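Side-chain contacts in probable D-tyrosyl-tRNA(Tyr) deacylase 1 (Homo sapiens, PDB 2OKV), which removes D-amino acids, and glycine mischarged onto tRNA(Ala), from tRNA as a homodimeric editing enzyme, and may also act in DNA replication: residues R10-V13 / E18-S21; R47-L52 / E111-T116; E73-S78 / M131-Q136; Q83-G88 / D92-M97. All blocks are in the same frame, centred on the assembly; numbering follows the deposited sequence.

Overall arrangement
The four contacts show a small editing domain assembled from layers. Contact 1 comes first along the chain and closes the hairpin of strands 10-15 and 18-23; contact 3, its centre about 7 Å from that of contact 1, brings strand 131-137 of the same three-stranded sheet over strand 73-78 of the five-stranded one. On the other side of that larger sheet, contact 2 pairs helices 39-51 and 99-116; its segments alternate along the chain with those of contact 3. Contact 4 folds the connection between strand 73-78 and helix 99-116, its centre about 22 Å from that of contact 3. Strand 131-137 pairs with one of the second subunit, so the small sheet continues through the homodimer.

Contact 1. Residues R10-V13 / E18-S21; sequences RASV and EQIS
Val13 lays its CG1 methyl obliquely across the root of Ile20, 4.1 Å from Ile20 CB, and its own CB lies 3.9 Å from Ser21 OG. That one valine faces two residues of the partner strand is the mark of a classic beta bulge, and the backbone bonds confirm it. Val13 N donates to Ser21 O over 3.0 Å, nearly straight at 165°, while Val13 O receives Ile20 N at 2.8 Å and, only weakly, Ser21 N at 3.5 Å. Ile20 bends into the helical region with psi at -46°, which lets two successive N-H groups turn to the same carbonyl.

Beside the bulge the contact becomes polar. Ser12 places OG between its backbone N and carbonyl carbon (chi1 59°), where it meets a water at 2.6 Å from OG; the same water donates to Gln19 OE1 over 2.7 Å, so it ties the two side chains together. This is the hairpin of strands 10-15 and 18-23, whose regular pairing is interrupted by the bulge, Ile20 and Ser21 both standing opposite Val13. On the face that carries Val13 and Ser21, the valine packs inward against Leu75 and Val77 of strand 73-78 while the serine hydroxyl is satisfied by the carbonyl of Asp124; on the other side, Ser12 and Gln19 are bridged by solvent.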
loop_
_atom_site.group_PDB
_atom_site.type_symbol
_atom_site.label_atom_id
_atom_site.label_comp_id
_atom_site.label_asym_id
_atom_site.label_seq_id
_atom_site.Cartn_x
_atom_site.Cartn_y
_atom_site.Cartn_z
ATOM N N ARG B 10 -2.009 14.523 -0.896
ATOM C CA ARG B 10 -3.394 14.559 -1.336
ATOM C C ARG B 10 -3.815 13.174 -1.845
ATOM O O ARG B 10 -2.979 12.330 -2.108
ATOM C CB ARG B 10 -3.608 15.634 -2.423
ATOM C CG ARG B 10 -2.744 15.449 -3.670
ATOM C CD ARG B 10 -2.977 16.541 -4.725
ATOM N NE ARG B 10 -2.684 17.892 -4.234
ATOM C CZ ARG B 10 -1.473 18.448 -4.155
ATOM N NH1 ARG B 10 -0.386 17.785 -4.542
ATOM N NH2 ARG B 10 -1.352 19.687 -3.701
ATOM N N ALA B 11 -5.112 12.949 -1.989
ATOM C CA ALA B 11 -5.597 11.666 -2.480
ATOM C C ALA B 11 -7.003 11.861 -2.983
ATOM O O ALA B 11 -7.701 12.759 -2.527
ATOM C CB ALA B 11 -5.566 10.634 -1.371
ATOM N N SER B 12 -7.426 11.032 -3.930
ATOM C CA SER B 12 -8.796 11.125 -4.422
ATOM C C SER B 12 -9.246 9.820 -5.037
ATOM O O SER B 12 -8.432 8.949 -5.344
ATOM C CB SER B 12 -8.932 12.252 -5.446
ATOM O OG SER B 12 -8.063 12.039 -6.535
ATOM N N VAL B 13 -10.556 9.692 -5.182
ATOM C CA VAL B 13 -11.162 8.528 -5.805
ATOM C C VAL B 13 -11.987 9.022 -6.963
ATOM O O VAL B 13 -12.786 9.971 -6.816
ATOM C CB VAL B 13 -12.053 7.756 -4.800
ATOM C CG1 VAL B 13 -12.904 6.688 -5.497
ATOM C CG2 VAL B 13 -11.197 7.150 -3.681
ATOM N N GLU B 18 -15.356 10.340 -13.030
ATOM C CA GLU B 18 -16.100 11.156 -12.062
ATOM C C GLU B 18 -15.449 11.175 -10.681
ATOM O O GLU B 18 -15.288 10.120 -10.040
ATOM C CB GLU B 18 -17.517 10.639 -11.933
ATOM C CG GLU B 18 -18.267 11.100 -10.676
ATOM C CD GLU B 18 -19.724 10.737 -10.739
ATOM O OE1 GLU B 18 -20.352 10.427 -9.682
ATOM O OE2 GLU B 18 -20.230 10.746 -11.872
ATOM N N GLN B 19 -15.087 12.370 -10.216
ATOM C CA GLN B 19 -14.435 12.486 -8.917
ATOM C C GLN B 19 -15.478 12.270 -7.847
ATOM O O GLN B 19 -16.475 12.995 -7.809
ATOM C CB GLN B 19 -13.746 13.838 -8.715
ATOM C CG GLN B 19 -13.106 13.935 -7.317
ATOM C CD GLN B 19 -12.086 15.047 -7.183
ATOM O OE1 GLN B 19 -11.035 15.035 -7.840
ATOM N NE2 GLN B 19 -12.380 16.009 -6.313
ATOM N N ILE B 20 -15.252 11.254 -7.012
ATOM C CA ILE B 20 -16.155 10.866 -5.919
ATOM C C ILE B 20 -15.781 11.586 -4.602
ATOM O O ILE B 20 -16.642 12.087 -3.873
ATOM C CB ILE B 20 -16.093 9.316 -5.666
ATOM C CG1 ILE B 20 -16.543 8.507 -6.899
ATOM C CG2 ILE B 20 -16.900 8.919 -4.438
ATOM C CD1 ILE B 20 -17.908 8.860 -7.476
ATOM N N SER B 21 -14.496 11.598 -4.285
ATOM C CA SER B 21 -14.035 12.246 -3.069
ATOM C C SER B 21 -12.580 12.624 -3.227
ATOM O O SER B 21 -11.892 12.120 -4.121
ATOM C CB SER B 21 -14.236 11.312 -1.871
ATOM O OG SER B 21 -13.481 10.128 -2.019
HETATM O O HOH W 1 -9.294 13.138 -8.533
#

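Contact 2. Residues R47-L52 / E111-T116; sequences RKILNL and EQLRKT
The flat groups stand beside the meeting of Leu50 and Leu113 and not within it. The amide of Asn51 turns back on its own helix, Arg47 O lying close to the amide plane at 2.6 Å from ND2. On the partner helix the guanidinium of Arg114 has Glu111 OE1 at its edge, in plane, but the salt bridge is long. Neither group touches the other segment.

What joins segments 47-52 and 111-116 is aliphatic. Leu50 CG rests on Leu113 CD2 at 3.7 Å, and Leu50 CD2 is 3.8 Å from the same methyl, so one branch of Leu113 fits beside the fork of Leu50. Further along, Leu50 CD1 presses on Thr116 CG2 at 3.4 Å, tighter than carbon atoms usually stand. Thr116 offers a methyl there because its CG2 is anti to the backbone N and its hydroxyl, chi1 -58°, turns back along its own helix to donate to Gln112 O at 2.8 Å. That oxygen also takes Thr116 N, the two donors coming from opposite faces of its plane. Ile49 CG2 adds a looser touch on Leu113 CD2 at 4.5 Å.

The axes of the two helical segments stand 10.7 Å apart and are inclined at 46°. The helices pack side by side on one face of the five-stranded sheet, with Leu50 and Leu113 between them and strand 73-78, where they meet Ile74 and Cys76. Across the contact, then, cohesion comes from dispersion and the burial of leucine, while the threonine hydroxyl satisfies its hydrogen within its own helix.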
loop_
_atom_site.group_PDB
_atom_site.type_symbol
_atom_site.label_atom_id
_atom_site.label_comp_id
_atom_site.label_asym_id
_atom_site.label_seq_id
_atom_site.Cartn_x
_atom_site.Cartn_y
_atom_site.Cartn_z
ATOM N N ARG B 47 -9.011 2.666 16.331
ATOM C CA ARG B 47 -8.098 3.278 17.305
ATOM C C ARG B 47 -6.665 3.358 16.774
ATOM O O ARG B 47 -5.987 4.386 16.934
ATOM C CB ARG B 47 -8.151 2.531 18.633
ATOM C CG ARG B 47 -9.286 3.003 19.529
ATOM C CD ARG B 47 -9.190 2.437 20.949
ATOM N NE ARG B 47 -10.110 1.308 21.121
ATOM C CZ ARG B 47 -9.733 0.046 21.322
ATOM N NH1 ARG B 47 -8.439 -0.268 21.405
ATOM N NH2 ARG B 47 -10.655 -0.903 21.448
ATOM N N LYS B 48 -6.203 2.287 16.129
ATOM C CA LYS B 48 -4.837 2.259 15.594
ATOM C C LYS B 48 -4.628 3.274 14.484
ATOM O O LYS B 48 -3.601 3.956 14.466
ATOM C CB LYS B 48 -4.445 0.861 15.095
ATOM C CG LYS B 48 -4.237 -0.173 16.206
ATOM C CD LYS B 48 -4.511 -1.571 15.670
ATOM C CE LYS B 48 -3.264 -2.257 15.179
ATOM N NZ LYS B 48 -2.664 -3.054 16.293
ATOM N N ILE B 49 -5.595 3.369 13.566
ATOM C CA ILE B 49 -5.491 4.295 12.430
ATOM C C ILE B 49 -5.431 5.725 12.959
ATOM O O ILE B 49 -4.579 6.525 12.551
ATOM C CB ILE B 49 -6.683 4.141 11.439
ATOM C CG1 ILE B 49 -6.554 2.852 10.626
ATOM C CG2 ILE B 49 -6.813 5.353 10.498
ATOM C CD1 ILE B 49 -7.876 2.403 10.007
ATOM N N LEU B 50 -6.332 6.034 13.890
ATOM C CA LEU B 50 -6.477 7.393 14.395
ATOM C C LEU B 50 -5.283 7.838 15.223
ATOM O O LEU B 50 -4.966 9.027 15.281
ATOM C CB LEU B 50 -7.773 7.526 15.212
ATOM C CG LEU B 50 -9.066 7.511 14.384
ATOM C CD1 LEU B 50 -10.271 7.575 15.303
ATOM C CD2 LEU B 50 -9.117 8.671 13.416
ATOM N N ASN B 51 -4.617 6.875 15.849
ATOM C CA ASN B 51 -3.487 7.164 16.734
ATOM C C ASN B 51 -2.087 6.930 16.127
ATOM O O ASN B 51 -1.060 7.225 16.759
ATOM C CB ASN B 51 -3.717 6.436 18.058
ATOM C CG ASN B 51 -4.963 6.973 18.802
ATOM O OD1 ASN B 51 -4.901 8.031 19.455
ATOM N ND2 ASN B 51 -6.110 6.258 18.689
ATOM N N LEU B 52 -2.053 6.445 14.883
ATOM C CA LEU B 52 -0.807 6.152 14.180
ATOM C C LEU B 52 0.016 7.426 13.917
ATOM O O LEU B 52 -0.411 8.313 13.163
ATOM C CB LEU B 52 -1.122 5.475 12.846
ATOM C CG LEU B 52 -0.164 4.514 12.114
ATOM C CD1 LEU B 52 -0.184 4.788 10.620
ATOM C CD2 LEU B 52 1.230 4.447 12.657
ATOM N N GLU B 111 -18.404 4.539 10.143
ATOM C CA GLU B 111 -19.186 5.270 11.135
ATOM C C GLU B 111 -18.481 5.377 12.501
ATOM O O GLU B 111 -18.601 6.419 13.165
ATOM C CB GLU B 111 -20.607 4.683 11.245
ATOM C CG GLU B 111 -21.602 5.488 12.080
ATOM C CD GLU B 111 -21.898 6.901 11.549
ATOM O OE1 GLU B 111 -21.521 7.253 10.412
ATOM O OE2 GLU B 111 -22.521 7.676 12.301
ATOM N N GLN B 112 -17.756 4.331 12.925
ATOM C CA GLN B 112 -16.987 4.395 14.190
ATOM C C GLN B 112 -15.846 5.401 14.048
ATOM O O GLN B 112 -15.564 6.162 14.967
ATOM C CB GLN B 112 -16.401 3.035 14.627
ATOM C CG GLN B 112 -16.690 2.578 16.116
ATOM C CD GLN B 112 -16.113 3.456 17.245
ATOM O OE1 GLN B 112 -16.389 4.655 17.329
ATOM N NE2 GLN B 112 -15.352 2.830 18.156
ATOM N N LEU B 113 -15.187 5.368 12.893
ATOM C CA LEU B 113 -14.137 6.316 12.551
ATOM C C LEU B 113 -14.615 7.759 12.647
ATOM O O LEU B 113 -13.943 8.594 13.251
ATOM C CB LEU B 113 -13.638 6.063 11.126
ATOM C CG LEU B 113 -12.244 5.553 10.753
ATOM C CD1 LEU B 113 -11.978 5.951 9.315
ATOM C CD2 LEU B 113 -11.105 6.024 11.640
ATOM N N ARG B 114 -15.758 8.050 12.024
ATOM C CA ARG B 114 -16.351 9.387 12.072
ATOM C C ARG B 114 -16.763 9.832 13.476
ATOM O O ARG B 114 -16.550 10.991 13.843
ATOM C CB ARG B 114 -17.560 9.481 11.156
ATOM C CG ARG B 114 -17.259 9.291 9.693
ATOM C CD ARG B 114 -18.478 9.765 8.910
ATOM N NE ARG B 114 -18.908 8.825 7.884
ATOM C CZ ARG B 114 -18.474 8.818 6.630
ATOM N NH1 ARG B 114 -17.563 9.703 6.222
ATOM N NH2 ARG B 114 -18.949 7.916 5.786
ATOM N N LYS B 115 -17.359 8.937 14.256
ATOM C CA LYS B 115 -17.789 9.326 15.596
ATOM C C LYS B 115 -16.625 9.491 16.586
ATOM O O LYS B 115 -16.732 10.263 17.543
ATOM C CB LYS B 115 -18.889 8.402 16.128
ATOM C CG LYS B 115 -18.448 7.240 17.007
ATOM C CD LYS B 115 -19.677 6.659 17.706
ATOM C CE LYS B 115 -19.532 5.174 18.018
ATOM N NZ LYS B 115 -20.902 4.572 18.152
ATOM N N THR B 116 -15.527 8.774 16.347
ATOM C CA THR B 116 -14.328 8.851 17.198
ATOM C C THR B 116 -13.462 10.055 16.832
ATOM O O THR B 116 -12.737 10.584 17.681
ATOM C CB THR B 116 -13.488 7.542 17.112
ATOM O OG1 THR B 116 -14.306 6.435 17.499
ATOM C CG2 THR B 116 -12.250 7.584 18.037
#

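Contact 3. Residues E73-S78 / M131-Q136; sequences EILCVS and MQVHIQ
Two torsions bring Val77 and Met131 together. Val77 holds CG1 anti to its backbone N (chi1 -180°), pointing that methyl at the opposite strand, and Met131, extended as far as SD, bends at chi3 (-97°) so that its terminal methyl folds over to meet it. The two side chains reach each other tip to tip: Met131 CE is 3.7 Å from Val77 CG1, and Met131 SD follows at 3.9 Å from the same carbon.

The other branch of Val77 serves a second partner. Its CG2 lies 4.3 Å from Val133 CG1, and Leu75 CD2 approaches this Val133 methyl at an equal 4.3 Å, so CG1 of Val133 is shared between two residues of segment 73-78. All four side chains are buried and project into the gap between the backbones. The pairing is wholly apolar, and the backbones are too far apart for strand pairing: the segment axes come no nearer than 10.2 Å. This is the packing of one sheet over another, with methyl groups of alternate residues meeting in the middle.

Val13 and Val15 of strand 10-15 touch Met131, Leu30 of strand 26-32 touches Val77, and Cys28, a residue of the magnesium site, lies close to Val133. On the far side of strand 73-78, Cys76 packs against Tyr106, Leu110 and Leu113 of helix 99-116. Strand 131-137 meanwhile pairs antiparallel with a strand of the second subunit, carrying the smaller sheet across the dimer interface.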
loop_
_atom_site.group_PDB
_atom_site.type_symbol
_atom_site.label_atom_id
_atom_site.label_comp_id
_atom_site.label_asym_id
_atom_site.label_seq_id
_atom_site.Cartn_x
_atom_site.Cartn_y
_atom_site.Cartn_z
ATOM N N GLU B 73 -6.833 14.804 7.152
ATOM C CA GLU B 73 -7.971 14.034 6.623
ATOM C C GLU B 73 -7.633 12.556 6.476
ATOM O O GLU B 73 -6.462 12.162 6.538
ATOM C CB GLU B 73 -8.441 14.601 5.282
ATOM C CG GLU B 73 -9.184 15.936 5.376
ATOM C CD GLU B 73 -9.255 16.653 4.028
ATOM O OE1 GLU B 73 -10.362 16.777 3.460
ATOM O OE2 GLU B 73 -8.188 17.084 3.536
ATOM N N ILE B 74 -8.670 11.742 6.286
ATOM C CA ILE B 74 -8.505 10.310 6.077
ATOM C C ILE B 74 -9.378 9.917 4.885
ATOM O O ILE B 74 -10.561 10.215 4.861
ATOM C CB ILE B 74 -8.961 9.475 7.306
ATOM C CG1 ILE B 74 -8.185 9.878 8.568
ATOM C CG2 ILE B 74 -8.845 7.964 7.006
ATOM C CD1 ILE B 74 -8.709 9.260 9.850
ATOM N N LEU B 75 -8.771 9.291 3.885
ATOM C CA LEU B 75 -9.516 8.670 2.798
ATOM C C LEU B 75 -9.484 7.152 2.991
ATOM O O LEU B 75 -8.422 6.542 2.904
ATOM C CB LEU B 75 -8.896 9.043 1.442
ATOM C CG LEU B 75 -9.456 8.354 0.185
ATOM C CD1 LEU B 75 -10.909 8.739 -0.017
ATOM C CD2 LEU B 75 -8.611 8.688 -1.065
ATOM N N CYS B 76 -10.636 6.545 3.268
ATOM C CA CYS B 76 -10.711 5.076 3.416
ATOM C C CYS B 76 -11.308 4.445 2.179
ATOM O O CYS B 76 -12.325 4.913 1.637
ATOM C CB CYS B 76 -11.559 4.623 4.619
ATOM S SG CYS B 76 -11.170 5.406 6.129
ATOM N N VAL B 77 -10.697 3.355 1.742
ATOM C CA VAL B 77 -11.245 2.591 0.625
ATOM C C VAL B 77 -11.217 1.120 1.004
ATOM O O VAL B 77 -10.223 0.637 1.539
ATOM C CB VAL B 77 -10.453 2.838 -0.677
ATOM C CG1 VAL B 77 -11.051 2.031 -1.837
ATOM C CG2 VAL B 77 -10.460 4.316 -1.024
ATOM N N SER B 78 -12.318 0.422 0.737
ATOM C CA SER B 78 -12.423 -1.011 1.004
ATOM C C SER B 78 -11.577 -1.779 -0.002
ATOM O O SER B 78 -11.636 -1.507 -1.200
ATOM C CB SER B 78 -13.884 -1.442 0.888
ATOM O OG SER B 78 -14.467 -0.691 -0.180
ATOM N N MET B 131 -12.773 1.655 -9.123
ATOM C CA MET B 131 -12.274 2.974 -8.796
ATOM C C MET B 131 -10.856 3.141 -9.278
ATOM O O MET B 131 -10.110 2.164 -9.396
ATOM C CB MET B 131 -12.235 3.168 -7.273
ATOM C CG MET B 131 -13.574 3.158 -6.576
ATOM S SD MET B 131 -13.396 3.098 -4.804
ATOM C CE MET B 131 -13.583 1.337 -4.484
ATOM N N GLN B 132 -10.481 4.393 -9.513
ATOM C CA GLN B 132 -9.089 4.794 -9.540
ATOM C C GLN B 132 -8.856 5.566 -8.271
ATOM O O GLN B 132 -9.528 6.552 -8.017
ATOM C CB GLN B 132 -8.795 5.685 -10.747
ATOM C CG GLN B 132 -9.133 5.026 -12.085
ATOM C CD GLN B 132 -8.245 3.836 -12.377
ATOM O OE1 GLN B 132 -7.024 3.950 -12.348
ATOM N NE2 GLN B 132 -8.844 2.694 -12.638
ATOM N N VAL B 133 -7.920 5.089 -7.453
ATOM C CA VAL B 133 -7.571 5.756 -6.225
ATOM C C VAL B 133 -6.244 6.449 -6.478
ATOM O O VAL B 133 -5.211 5.785 -6.617
ATOM C CB VAL B 133 -7.497 4.749 -5.038
ATOM C CG1 VAL B 133 -7.356 5.506 -3.708
ATOM C CG2 VAL B 133 -8.789 3.856 -5.045
ATOM N N HIS B 134 -6.300 7.776 -6.602
ATOM C CA HIS B 134 -5.120 8.585 -6.863
ATOM C C HIS B 134 -4.459 8.858 -5.518
ATOM O O HIS B 134 -5.047 9.463 -4.649
ATOM C CB HIS B 134 -5.506 9.900 -7.565
ATOM C CG HIS B 134 -6.083 9.711 -8.940
ATOM N ND1 HIS B 134 -7.340 9.185 -9.160
ATOM C CD2 HIS B 134 -5.574 9.985 -10.162
ATOM C CE1 HIS B 134 -7.577 9.132 -10.459
ATOM N NE2 HIS B 134 -6.525 9.623 -11.090
ATOM N N ILE B 135 -3.253 8.344 -5.331
ATOM C CA ILE B 135 -2.592 8.429 -4.045
ATOM C C ILE B 135 -1.270 9.152 -4.229
ATOM O O ILE B 135 -0.360 8.616 -4.873
ATOM C CB ILE B 135 -2.352 7.015 -3.435
ATOM C CG1 ILE B 135 -3.694 6.281 -3.279
ATOM C CG2 ILE B 135 -1.632 7.124 -2.081
ATOM C CD1 ILE B 135 -3.598 4.841 -2.819
ATOM N N GLN B 136 -1.151 10.364 -3.677
ATOM C CA GLN B 136 0.146 11.042 -3.707
ATOM C C GLN B 136 0.871 10.747 -2.397
ATOM O O GLN B 136 0.736 11.488 -1.409
ATOM C CB GLN B 136 0.029 12.551 -3.989
ATOM C CG GLN B 136 1.421 13.196 -4.231
ATOM C CD GLN B 136 1.406 14.685 -4.518
ATOM O OE1 GLN B 136 2.297 15.434 -4.050
ATOM N NE2 GLN B 136 0.429 15.133 -5.294
#

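Contact 4. Residues Q83-G88 / D92-M97; sequences QCVLKG and DFHLAM
Asp92 CB sits 3.7 Å from Val85 CG1; its CG lies at the edge of the His94 ring, in the ring plane; and OD2, at the tip, accepts both His94 ND1 and His94 N, each at 3.0 Å. These donors arrive from opposite faces of the carboxylate plane, and the bond from the backbone N makes an Asx turn. His94 in turn crosses Val85 at about a right angle, CE1 3.6 Å from Val85 CG1.

The backbones meet in a single antiparallel bridge: Val85 N donates to Asp92 O at 3.1 Å, almost straight (174°), and the return bond is weak. A water donates to Gln83 O at 2.7 Å and to Asp92 O, and accepts from Leu95 N. Gln83 CB also packs on Ala96 CB at 3.7 Å. Phe93 stacks edge-to-face with Phe80 and meets Trp63 of the second subunit.

In this loop before helix 99-116 the polar bonds of bridge, Asx turn and water thus act together with the buried packing of Gln83 on Ala96. At the carboxylate, ND1 donates to OD2, which restrains the rotation of the imidazole and would probably polarise it.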
loop_
_atom_site.group_PDB
_atom_site.type_symbol
_atom_site.label_atom_id
_atom_site.label_comp_id
_atom_site.label_asym_id
_atom_site.label_seq_id
_atom_site.Cartn_x
_atom_site.Cartn_y
_atom_site.Cartn_z
ATOM N N GLN B 83 -6.700 -9.473 2.030
ATOM C CA GLN B 83 -7.008 -10.785 2.622
ATOM C C GLN B 83 -6.721 -11.929 1.639
ATOM O O GLN B 83 -7.559 -12.802 1.409
ATOM C CB GLN B 83 -8.471 -10.824 3.090
ATOM C CG GLN B 83 -8.794 -9.860 4.235
ATOM C CD GLN B 83 -8.035 -10.193 5.518
ATOM O OE1 GLN B 83 -7.702 -9.306 6.302
ATOM N NE2 GLN B 83 -7.770 -11.473 5.737
ATOM N N CYS B 84 -5.521 -11.913 1.071
ATOM C CA CYS B 84 -5.135 -12.841 0.020
ATOM C C CYS B 84 -4.223 -13.947 0.549
ATOM O O CYS B 84 -3.330 -13.691 1.367
ATOM C CB CYS B 84 -4.429 -12.069 -1.104
ATOM S SG CYS B 84 -3.345 -13.045 -2.162
ATOM N N VAL B 85 -4.453 -15.170 0.074
ATOM C CA VAL B 85 -3.547 -16.283 0.328
ATOM C C VAL B 85 -2.807 -16.644 -0.968
ATOM O O VAL B 85 -3.425 -16.791 -2.028
ATOM C CB VAL B 85 -4.267 -17.514 0.972
ATOM C CG1 VAL B 85 -5.522 -17.900 0.199
ATOM C CG2 VAL B 85 -3.320 -18.706 1.095
ATOM N N LEU B 86 -1.485 -16.779 -0.862
ATOM C CA LEU B 86 -0.618 -16.938 -2.020
ATOM C C LEU B 86 -0.079 -18.337 -2.243
ATOM O O LEU B 86 1.139 -18.533 -2.306
ATOM N N LYS B 87 -0.977 -19.313 -2.356
ATOM C CA LYS B 87 -0.598 -20.622 -2.885
ATOM C C LYS B 87 -0.426 -20.448 -4.395
ATOM O O LYS B 87 -1.249 -19.788 -5.038
ATOM C CB LYS B 87 -1.640 -21.696 -2.547
ATOM C CG LYS B 87 -1.362 -23.065 -3.178
ATOM C CD LYS B 87 -1.754 -24.220 -2.260
ATOM C CE LYS B 87 -0.657 -24.606 -1.370
ATOM N N GLY B 88 0.647 -21.012 -4.948
ATOM C CA GLY B 88 1.033 -20.745 -6.334
ATOM C C GLY B 88 1.246 -19.251 -6.524
ATOM O O GLY B 88 1.786 -18.583 -5.635
ATOM N N ASP B 92 -6.069 -16.179 -3.964
ATOM C CA ASP B 92 -7.331 -16.769 -3.533
ATOM C C ASP B 92 -7.841 -15.905 -2.378
ATOM O O ASP B 92 -7.064 -15.510 -1.504
ATOM C CB ASP B 92 -7.131 -18.227 -3.107
ATOM C CG ASP B 92 -8.425 -18.904 -2.691
ATOM O OD1 ASP B 92 -8.887 -19.811 -3.416
ATOM O OD2 ASP B 92 -8.984 -18.533 -1.638
ATOM N N PHE B 93 -9.138 -15.606 -2.382
ATOM C CA PHE B 93 -9.690 -14.622 -1.445
ATOM C C PHE B 93 -10.675 -15.200 -0.432
ATOM O O PHE B 93 -11.515 -14.469 0.099
ATOM C CB PHE B 93 -10.317 -13.446 -2.209
ATOM C CG PHE B 93 -9.376 -12.787 -3.175
ATOM C CD1 PHE B 93 -9.459 -13.061 -4.540
ATOM C CD2 PHE B 93 -8.385 -11.918 -2.720
ATOM C CE1 PHE B 93 -8.580 -12.467 -5.439
ATOM C CE2 PHE B 93 -7.495 -11.322 -3.617
ATOM C CZ PHE B 93 -7.597 -11.602 -4.983
ATOM N N HIS B 94 -10.549 -16.498 -0.147
ATOM C CA HIS B 94 -11.483 -17.207 0.737
ATOM C C HIS B 94 -11.529 -16.653 2.163
ATOM O O HIS B 94 -12.507 -16.873 2.881
ATOM C CB HIS B 94 -11.164 -18.708 0.783
ATOM C CG HIS B 94 -10.038 -19.059 1.706
ATOM N ND1 HIS B 94 -8.732 -19.186 1.278
ATOM C CD2 HIS B 94 -10.019 -19.301 3.040
ATOM C CE1 HIS B 94 -7.960 -19.493 2.305
ATOM N NE2 HIS B 94 -8.717 -19.571 3.386
ATOM N N LEU B 95 -10.464 -15.965 2.574
ATOM C CA LEU B 95 -10.379 -15.394 3.917
ATOM C C LEU B 95 -11.052 -14.020 3.998
ATOM O O LEU B 95 -11.374 -13.545 5.090
ATOM C CB LEU B 95 -8.922 -15.298 4.390
ATOM C CG LEU B 95 -8.573 -15.871 5.778
ATOM C CD1 LEU B 95 -9.656 -15.606 6.843
ATOM C CD2 LEU B 95 -8.291 -17.371 5.696
ATOM N N ALA B 96 -11.249 -13.384 2.848
ATOM C CA ALA B 96 -11.960 -12.108 2.808
ATOM C C ALA B 96 -13.447 -12.324 3.109
ATOM O O ALA B 96 -14.026 -13.346 2.718
ATOM C CB ALA B 96 -11.776 -11.438 1.467
ATOM N N MET B 97 -14.050 -11.368 3.815
ATOM C CA MET B 97 -15.494 -11.398 4.071
ATOM C C MET B 97 -16.263 -11.118 2.770
ATOM O O MET B 97 -15.948 -10.147 2.076
ATOM C CB MET B 97 -15.865 -10.372 5.150
ATOM C CG MET B 97 -17.323 -10.430 5.637
ATOM S SD MET B 97 -17.646 -9.090 6.808
ATOM C CE MET B 97 -16.854 -9.691 8.304
HETATM O O HOH W 2 -7.857 -15.466 1.182
#